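Local atomic coordinates of beta-galacturonidase (Eisenbergiella tayi, PDB entry 6NCW), a protein that hydrolyses beta-linked galacturonides as a family 2 glycoside hydrolase and probably belongs to the beta-hexuronidases that gut bacteria use to release uronic acid sugars. Residues A37-N45 and Q133-G141; E465-G473 and S483-Q494. One frame throughout, in Å; residues are numbered along the deposited sequence.

Contact 1 of 2, residues A37-N45 and Q133-G141; sequences APVPGCWEN and QSYGGISRG
G41 and W43 each give a backbone N-H to the loop 133-141, and E44 takes one back. G41 N binds I138 O at 2.9 Å, lying above that carbonyl's plane, whereas W43 N meets G136 O nearly head-on, with a C=O...N angle of 163°. In the third bond G136 N donates to E44 OE1, which offers its syn lone pair at 3.0 Å; the N-H...O angle of 172° is almost straight. E44 gets there because its chain is bent at chi2 (89°), which turns the carboxylate to G136 N. Longer CA-H...O contacts, from P40 CA to I138 O and from C42 CA to G136 O, go to the same two carbonyl oxygens.

One aromatic contact uses a glycine. G136 CA sits 3.4 Å from the centroid of the six-membered ring of W43, over its face, a CH-pi contact in which the bare CA of glycine lies directly on the ring. W43 NE1 is held by Y52 O, which helps fix the ring's rotation. At the ring edge of Y135, E44 CB lies in plane, and the carboxylate stands almost perpendicular to the ring; Y135 OH is bound by D280. C42 SG approaches the same ring obliquely, 4.7 Å from its centroid, and packs on Y135 CB.

Apolar contact finishes the interface where V39 CG1 meets I138 CG2 at 3.6 Å, branched side chains suited to a buried spot beside W21 and Y58. P40, preceded by a cis peptide bond, turns the chain out of strand 35-39 and lays its CB against S139 O.

The end of strand 35-39 and the 3-10 turn after it are thus tied to the loop leading into strand 142-147, in the N-terminal beta-sandwich of this family 2 enzyme; the same loop carries the galacturonate-binding D131, just before Q133.

Contact 2 of 2, residues E465-G473 and S483-Q494; sequences EIGAGAIYG and SEEYQVQALKEQ
Q487 faces A468 and A470 from the first turns of helix 484-500, and its side chain runs alongside A470 CB to the carbonyl of A468. Its CB lies 3.6 Å from A470 CB and close to G469 O. With CG anti to the backbone N (chi1 -177°), the chain runs out extended: CG passes near A468 O, CD packs on A470 CB, and OE1 comes within 3.4 Å of that same methyl. At the tip NE2 donates to A468 O at 2.9 Å, tilted from the carbonyl plane. Alanine suits both positions because the helix lies close; A468 CB also meets A490 CB at 3.7 Å and L491 CD2.

Two turns along, Q494 repeats the scheme. Its aliphatic part slides past I466 in the opposite direction, while NE2 reaches G467 O from above the carbonyl plane and also binds P431 O. At the other end E484 OE2 accepts from G473 N at 2.7 Å. S483 caps the helix, its OG accepting from Y486 N, and one water bridges G469 O and S483 O.

After its strand the chain is irregular, and the amides of Q494 and Q487 supply N-H donors to G467 O and A468 O without adding charge; the one carboxylate in the contact, E484, meets G473 N, L543 N and, in a salt bridge, R475 of a neighbouring subunit, which probably offsets its charge.

From the N terminus, strand 35-39 leads into the first half of contact 1, and the chain then runs through much of the N-terminal beta-sandwich before residues 133-141 return to close that loop, just ahead of strand 142-147. The immunoglobulin-like domain and most of the TIM barrel follow before contact 2 opens. It closes a far shorter loop, ten residues apart at its closest ends, within the unit of strand 461-466, helix 484-500 and strand 504-509. The two are in series, neither nested nor crossing, with nearest atoms about 14 Å apart. Contact 1 joins the end of strand 35-39 to the loop before strand 142-147; contact 2 seats a barrel helix beside the chain leaving E465, a galacturonate-binding residue.

Contact 1 of 2, residues A37-N45 and Q133-G141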
loop_
_atom_site.group_PDB
_atom_site.type_symbol
_atom_site.label_atom_id
_atom_site.label_comp_id
_atom_site.label_asym_id
_atom_site.label_seq_id
_atom_site.Cartn_x
_atom_site.Cartn_y
_atom_site.Cartn_z
ATOM N N ALA A 37 -14.692 -26.977 -10.681
ATOM C CA ALA A 37 -14.948 -25.859 -9.807
ATOM C C ALA A 37 -15.383 -26.346 -8.430
ATOM O O ALA A 37 -16.018 -27.400 -8.314
ATOM C CB ALA A 37 -16.034 -24.955 -10.397
ATOM N N PRO A 38 -15.051 -25.613 -7.366
ATOM C CA PRO A 38 -15.512 -26.006 -6.027
ATOM C C PRO A 38 -16.983 -25.691 -5.783
ATOM O O PRO A 38 -17.507 -24.656 -6.204
ATOM C CB PRO A 38 -14.617 -25.180 -5.097
ATOM C CG PRO A 38 -14.264 -23.964 -5.910
ATOM C CD PRO A 38 -14.115 -24.470 -7.327
ATOM N N VAL A 39 -17.648 -26.593 -5.067
ATOM C CA VAL A 39 -18.991 -26.363 -4.553
ATOM C C VAL A 39 -18.931 -26.679 -3.067
ATOM O O VAL A 39 -18.508 -27.772 -2.684
ATOM C CB VAL A 39 -20.052 -27.233 -5.253
ATOM C CG1 VAL A 39 -21.411 -27.079 -4.576
ATOM C CG2 VAL A 39 -20.166 -26.867 -6.745
ATOM N N PRO A 40 -19.299 -25.743 -2.164
ATOM C CA PRO A 40 -19.735 -24.363 -2.432
ATOM C C PRO A 40 -18.649 -23.497 -3.069
ATOM O O PRO A 40 -17.460 -23.804 -2.922
ATOM C CB PRO A 40 -20.084 -23.816 -1.039
ATOM C CG PRO A 40 -19.246 -24.627 -0.112
ATOM C CD PRO A 40 -19.199 -26.011 -0.719
ATOM N N GLY A 41 -19.067 -22.450 -3.769
ATOM C CA GLY A 41 -18.129 -21.532 -4.418
ATOM C C GLY A 41 -18.889 -20.469 -5.188
ATOM O O GLY A 41 -20.083 -20.608 -5.479
ATOM N N CYS A 42 -18.176 -19.397 -5.515
ATOM C CA CYS A 42 -18.701 -18.353 -6.388
ATOM C C CYS A 42 -17.792 -18.250 -7.594
ATOM O O CYS A 42 -16.568 -18.225 -7.439
ATOM C CB CYS A 42 -18.770 -16.998 -5.675
ATOM S SG CYS A 42 -19.924 -17.012 -4.311
ATOM N N TRP A 43 -18.379 -18.173 -8.792
ATOM C CA TRP A 43 -17.491 -18.208 -9.945
ATOM C C TRP A 43 -16.722 -16.910 -10.134
ATOM O O TRP A 43 -15.762 -16.894 -10.907
ATOM C CB TRP A 43 -18.255 -18.564 -11.220
ATOM C CG TRP A 43 -19.232 -17.556 -11.706
ATOM C CD1 TRP A 43 -18.987 -16.236 -12.029
ATOM C CD2 TRP A 43 -20.615 -17.782 -11.957
ATOM N NE1 TRP A 43 -20.147 -15.639 -12.464
ATOM C CE2 TRP A 43 -21.162 -16.563 -12.431
ATOM C CE3 TRP A 43 -21.460 -18.900 -11.813
ATOM C CZ2 TRP A 43 -22.521 -16.427 -12.768
ATOM C CZ3 TRP A 43 -22.807 -18.766 -12.149
ATOM C CH2 TRP A 43 -23.323 -17.532 -12.619
ATOM N N GLU A 44 -17.087 -15.834 -9.431
ATOM C CA GLU A 44 -16.270 -14.624 -9.485
ATOM C C GLU A 44 -14.896 -14.843 -8.869
ATOM O O GLU A 44 -13.987 -14.047 -9.102
ATOM C CB GLU A 44 -16.976 -13.455 -8.793
ATOM C CG GLU A 44 -18.117 -12.868 -9.615
ATOM C CD GLU A 44 -19.455 -13.551 -9.345
ATOM O OE1 GLU A 44 -19.477 -14.673 -8.767
ATOM O OE2 GLU A 44 -20.497 -12.954 -9.700
ATOM N N ASN A 45 -14.723 -15.913 -8.117
ATOM C CA ASN A 45 -13.435 -16.302 -7.577
ATOM C C ASN A 45 -12.678 -17.267 -8.480
ATOM O O ASN A 45 -11.526 -17.590 -8.167
ATOM C CB ASN A 45 -13.654 -16.923 -6.195
ATOM C CG ASN A 45 -14.421 -15.987 -5.281
ATOM O OD1 ASN A 45 -15.396 -16.381 -4.647
ATOM N ND2 ASN A 45 -14.001 -14.705 -5.255
ATOM N N GLN A 133 -22.374 -7.166 -3.743
ATOM C CA GLN A 133 -22.239 -7.949 -4.968
ATOM C C GLN A 133 -23.270 -9.074 -5.003
ATOM O O GLN A 133 -23.527 -9.722 -3.982
ATOM C CB GLN A 133 -20.822 -8.524 -5.080
ATOM C CG GLN A 133 -20.579 -9.431 -6.315
ATOM C CD GLN A 133 -20.707 -8.681 -7.640
ATOM O OE1 GLN A 133 -21.807 -8.374 -8.100
ATOM N NE2 GLN A 133 -19.577 -8.375 -8.246
ATOM N N SER A 134 -23.878 -9.291 -6.180
ATOM C CA SER A 134 -24.714 -10.478 -6.439
ATOM C C SER A 134 -23.847 -11.488 -7.173
ATOM O O SER A 134 -23.636 -11.361 -8.381
ATOM C CB SER A 134 -25.947 -10.137 -7.276
ATOM O OG SER A 134 -26.887 -9.411 -6.507
ATOM N N TYR A 135 -23.348 -12.496 -6.450
ATOM C CA TYR A 135 -22.415 -13.451 -7.025
ATOM C C TYR A 135 -23.168 -14.474 -7.881
ATOM O O TYR A 135 -24.389 -14.480 -7.952
ATOM C CB TYR A 135 -21.596 -14.135 -5.923
ATOM C CG TYR A 135 -20.611 -13.201 -5.202
ATOM C CD1 TYR A 135 -20.962 -12.534 -4.022
ATOM C CD2 TYR A 135 -19.341 -12.966 -5.728
ATOM C CE1 TYR A 135 -20.040 -11.658 -3.379
ATOM C CE2 TYR A 135 -18.432 -12.126 -5.100
ATOM C CZ TYR A 135 -18.786 -11.467 -3.936
ATOM O OH TYR A 135 -17.856 -10.625 -3.356
ATOM N N GLY A 136 -22.422 -15.318 -8.570
ATOM C CA GLY A 136 -22.997 -16.441 -9.302
ATOM C C GLY A 136 -22.399 -17.733 -8.784
ATOM O O GLY A 136 -21.195 -17.807 -8.532
ATOM N N GLY A 137 -23.248 -18.744 -8.618
ATOM C CA GLY A 137 -22.735 -20.059 -8.303
ATOM C C GLY A 137 -23.516 -20.795 -7.242
ATOM O O GLY A 137 -24.522 -20.298 -6.724
ATOM N N ILE A 138 -23.063 -22.004 -6.927
ATOM C CA ILE A 138 -23.649 -22.801 -5.854
ATOM C C ILE A 138 -22.876 -22.403 -4.604
ATOM O O ILE A 138 -21.866 -23.020 -4.246
ATOM C CB ILE A 138 -23.566 -24.302 -6.137
ATOM C CG1 ILE A 138 -24.084 -24.615 -7.555
ATOM C CG2 ILE A 138 -24.333 -25.072 -5.083
ATOM C CD1 ILE A 138 -24.178 -26.120 -7.860
ATOM N N SER A 139 -23.370 -21.369 -3.924
ATOM C CA SER A 139 -22.624 -20.677 -2.881
ATOM C C SER A 139 -22.787 -21.279 -1.485
ATOM O O SER A 139 -22.042 -20.881 -0.572
ATOM C CB SER A 139 -23.032 -19.195 -2.865
ATOM O OG SER A 139 -24.434 -19.047 -3.046
ATOM N N ARG A 140 -23.749 -22.185 -1.280
ATOM C CA ARG A 140 -23.874 -22.965 -0.046
ATOM C C ARG A 140 -24.104 -24.430 -0.433
ATOM O O ARG A 140 -24.179 -24.770 -1.614
ATOM C CB ARG A 140 -24.992 -22.419 0.862
ATOM C CG ARG A 140 -24.794 -20.966 1.285
ATOM C CD ARG A 140 -25.942 -20.458 2.130
ATOM N NE ARG A 140 -25.856 -19.007 2.297
ATOM C CZ ARG A 140 -26.863 -18.231 2.689
ATOM N NH1 ARG A 140 -28.048 -18.767 2.968
ATOM N NH2 ARG A 140 -26.688 -16.914 2.789
ATOM N N GLY A 141 -24.189 -25.308 0.559
ATOM C CA GLY A 141 -24.050 -26.736 0.316
ATOM C C GLY A 141 -25.230 -27.371 -0.402
ATOM O O GLY A 141 -26.266 -26.749 -0.653
#

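Contact 2 of 2, residues E465-G473 and S483-Q494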
loop_
_atom_site.group_PDB
_atom_site.type_symbol
_atom_site.label_atom_id
_atom_site.label_comp_id
_atom_site.label_asym_id
_atom_site.label_seq_id
_atom_site.Cartn_x
_atom_site.Cartn_y
_atom_site.Cartn_z
ATOM N N GLU A 465 -27.360 1.180 11.777
ATOM C CA GLU A 465 -26.143 1.514 11.030
ATOM C C GLU A 465 -25.615 2.848 11.526
ATOM O O GLU A 465 -26.385 3.801 11.622
ATOM C CB GLU A 465 -26.398 1.619 9.514
ATOM C CG GLU A 465 -26.562 0.278 8.821
ATOM C CD GLU A 465 -26.984 0.390 7.360
ATOM O OE1 GLU A 465 -27.665 -0.557 6.903
ATOM O OE2 GLU A 465 -26.643 1.398 6.679
ATOM N N ILE A 466 -24.327 2.889 11.866
ATOM C CA ILE A 466 -23.547 4.117 11.978
ATOM C C ILE A 466 -22.087 3.760 11.692
ATOM O O ILE A 466 -21.626 2.667 12.030
ATOM C CB ILE A 466 -23.729 4.767 13.378
ATOM C CG1 ILE A 466 -23.199 6.202 13.413
ATOM C CG2 ILE A 466 -23.052 3.927 14.461
ATOM C CD1 ILE A 466 -23.813 7.033 14.565
ATOM N N GLY A 467 -21.350 4.676 11.067
ATOM C CA GLY A 467 -19.952 4.401 10.780
ATOM C C GLY A 467 -19.356 5.398 9.798
ATOM O O GLY A 467 -19.904 6.485 9.570
ATOM N N ALA A 468 -18.222 5.004 9.217
ATOM C CA ALA A 468 -17.449 5.937 8.404
ATOM C C ALA A 468 -16.509 5.167 7.483
ATOM O O ALA A 468 -16.023 4.085 7.830
ATOM C CB ALA A 468 -16.644 6.893 9.293
ATOM N N GLY A 469 -16.218 5.759 6.330
ATOM C CA GLY A 469 -15.289 5.137 5.400
ATOM C C GLY A 469 -13.846 5.328 5.828
ATOM O O GLY A 469 -13.495 6.265 6.547
ATOM N N ALA A 470 -13.002 4.406 5.375
ATOM C CA ALA A 470 -11.555 4.541 5.483
ATOM C C ALA A 470 -10.925 3.556 4.512
ATOM O O ALA A 470 -11.250 2.365 4.545
ATOM C CB ALA A 470 -11.061 4.261 6.899
ATOM N N ILE A 471 -10.032 4.038 3.655
ATOM C CA ILE A 471 -9.275 3.147 2.784
ATOM C C ILE A 471 -8.060 2.685 3.573
ATOM O O ILE A 471 -7.226 3.509 3.957
ATOM C CB ILE A 471 -8.863 3.848 1.479
ATOM C CG1 ILE A 471 -10.108 4.312 0.703
ATOM C CG2 ILE A 471 -8.003 2.900 0.641
ATOM C CD1 ILE A 471 -9.802 5.405 -0.365
ATOM N N TYR A 472 -7.976 1.373 3.831
ATOM C CA TYR A 472 -6.885 0.814 4.622
ATOM C C TYR A 472 -5.557 1.202 4.016
ATOM O O TYR A 472 -5.319 0.987 2.824
ATOM C CB TYR A 472 -6.987 -0.724 4.710
ATOM C CG TYR A 472 -5.841 -1.387 5.468
ATOM C CD1 TYR A 472 -4.799 -2.024 4.796
ATOM C CD2 TYR A 472 -5.790 -1.359 6.856
ATOM C CE1 TYR A 472 -3.751 -2.616 5.482
ATOM C CE2 TYR A 472 -4.739 -1.947 7.550
ATOM C CZ TYR A 472 -3.727 -2.581 6.858
ATOM O OH TYR A 472 -2.683 -3.176 7.555
ATOM N N GLY A 473 -4.692 1.786 4.841
ATOM C CA GLY A 473 -3.400 2.225 4.409
ATOM C C GLY A 473 -3.321 3.701 4.039
ATOM O O GLY A 473 -2.218 4.243 3.986
ATOM N N SER A 483 -9.215 8.824 5.159
ATOM C CA SER A 483 -8.062 8.402 5.943
ATOM C C SER A 483 -8.502 7.597 7.164
ATOM O O SER A 483 -9.599 7.778 7.701
ATOM C CB SER A 483 -7.220 9.603 6.409
ATOM O OG SER A 483 -7.875 10.363 7.423
ATOM N N GLU A 484 -7.613 6.708 7.609
ATOM C CA GLU A 484 -7.882 5.924 8.803
ATOM C C GLU A 484 -7.978 6.799 10.043
ATOM O O GLU A 484 -8.738 6.479 10.963
ATOM C CB GLU A 484 -6.791 4.860 8.985
ATOM C CG GLU A 484 -6.840 3.731 7.947
ATOM C CD GLU A 484 -5.891 2.589 8.281
ATOM O OE1 GLU A 484 -6.104 1.940 9.334
ATOM O OE2 GLU A 484 -4.931 2.347 7.495
ATOM N N GLU A 485 -7.192 7.880 10.109
ATOM C CA GLU A 485 -7.288 8.785 11.255
ATOM C C GLU A 485 -8.667 9.401 11.353
ATOM O O GLU A 485 -9.255 9.458 12.436
ATOM C CB GLU A 485 -6.239 9.884 11.166
ATOM C CG GLU A 485 -4.839 9.367 11.301
ATOM C CD GLU A 485 -4.167 9.170 9.941
ATOM O OE1 GLU A 485 -4.876 9.153 8.903
ATOM O OE2 GLU A 485 -2.926 9.033 9.925
ATOM N N TYR A 486 -9.213 9.873 10.234
ATOM C CA TYR A 486 -10.543 10.446 10.336
ATOM C C TYR A 486 -11.546 9.398 10.802
ATOM O O TYR A 486 -12.454 9.705 11.580
ATOM C CB TYR A 486 -11.005 11.056 9.017
ATOM C CG TYR A 486 -12.355 11.705 9.208
ATOM C CD1 TYR A 486 -13.535 11.011 8.944
ATOM C CD2 TYR A 486 -12.449 12.989 9.731
ATOM C CE1 TYR A 486 -14.783 11.602 9.148
ATOM C CE2 TYR A 486 -13.676 13.587 9.929
ATOM C CZ TYR A 486 -14.846 12.888 9.637
ATOM O OH TYR A 486 -16.068 13.491 9.860
ATOM N N GLN A 487 -11.416 8.157 10.320
ATOM C CA GLN A 487 -12.377 7.137 10.715
ATOM C C GLN A 487 -12.312 6.892 12.217
ATOM O O GLN A 487 -13.335 6.605 12.850
ATOM C CB GLN A 487 -12.139 5.828 9.963
ATOM C CG GLN A 487 -13.188 4.766 10.297
ATOM C CD GLN A 487 -12.836 3.378 9.770
ATOM O OE1 GLN A 487 -11.699 2.893 9.940
ATOM N NE2 GLN A 487 -13.807 2.727 9.129
ATOM N N VAL A 488 -11.110 6.976 12.794
ATOM C CA VAL A 488 -10.950 6.855 14.239
ATOM C C VAL A 488 -11.804 7.900 14.949
ATOM O O VAL A 488 -12.579 7.578 15.855
ATOM C CB VAL A 488 -9.466 6.999 14.627
ATOM C CG1 VAL A 488 -9.328 7.300 16.147
ATOM C CG2 VAL A 488 -8.692 5.757 14.240
ATOM N N GLN A 489 -11.694 9.164 14.516
ATOM C CA GLN A 489 -12.414 10.258 15.164
ATOM C C GLN A 489 -13.918 10.094 15.019
ATOM O O GLN A 489 -14.670 10.318 15.970
ATOM C CB GLN A 489 -11.995 11.607 14.572
ATOM C CG GLN A 489 -10.494 11.877 14.543
ATOM C CD GLN A 489 -10.116 13.126 13.719
ATOM O OE1 GLN A 489 -8.935 13.475 13.613
ATOM N NE2 GLN A 489 -11.121 13.793 13.133
ATOM N N ALA A 490 -14.381 9.757 13.815
ATOM C CA ALA A 490 -15.810 9.580 13.584
ATOM C C ALA A 490 -16.389 8.487 14.483
ATOM O O ALA A 490 -17.398 8.699 15.171
ATOM C CB ALA A 490 -16.064 9.254 12.114
ATOM N N LEU A 491 -15.743 7.317 14.514
ATOM C CA LEU A 491 -16.289 6.201 15.288
ATOM C C LEU A 491 -16.282 6.511 16.780
ATOM O O LEU A 491 -17.228 6.163 17.495
ATOM C CB LEU A 491 -15.515 4.916 14.992
ATOM C CG LEU A 491 -16.068 4.002 13.881
ATOM C CD1 LEU A 491 -17.401 3.406 14.309
ATOM C CD2 LEU A 491 -16.236 4.775 12.573
ATOM N N LYS A 492 -15.237 7.186 17.267
ATOM C CA LYS A 492 -15.204 7.557 18.677
ATOM C C LYS A 492 -16.409 8.427 19.037
ATOM O O LYS A 492 -17.143 8.137 19.988
ATOM C CB LYS A 492 -13.883 8.271 18.992
ATOM C CG LYS A 492 -13.618 8.423 20.485
ATOM C CD LYS A 492 -12.332 9.200 20.762
ATOM C CE LYS A 492 -11.982 9.169 22.255
ATOM N NZ LYS A 492 -10.543 9.521 22.489
ATOM N N GLU A 493 -16.657 9.476 18.251
ATOM C CA GLU A 493 -17.797 10.348 18.519
ATOM C C GLU A 493 -19.133 9.635 18.309
ATOM O O GLU A 493 -20.079 9.845 19.076
ATOM C CB GLU A 493 -17.728 11.593 17.632
ATOM C CG GLU A 493 -18.877 12.554 17.937
ATOM C CD GLU A 493 -18.935 13.773 17.028
ATOM O OE1 GLU A 493 -17.997 13.955 16.215
ATOM O OE2 GLU A 493 -19.933 14.537 17.132
ATOM N N GLN A 494 -19.245 8.828 17.254
ATOM C CA GLN A 494 -20.501 8.119 16.974
ATOM C C GLN A 494 -20.891 7.167 18.097
ATOM O O GLN A 494 -22.058 7.120 18.501
ATOM C CB GLN A 494 -20.387 7.355 15.650
ATOM C CG GLN A 494 -20.371 8.289 14.446
ATOM C CD GLN A 494 -19.986 7.583 13.169
ATOM O OE1 GLN A 494 -19.519 6.447 13.204
ATOM N NE2 GLN A 494 -20.188 8.248 12.026
HETATM O O HOH W 1 -12.203 8.585 6.881
#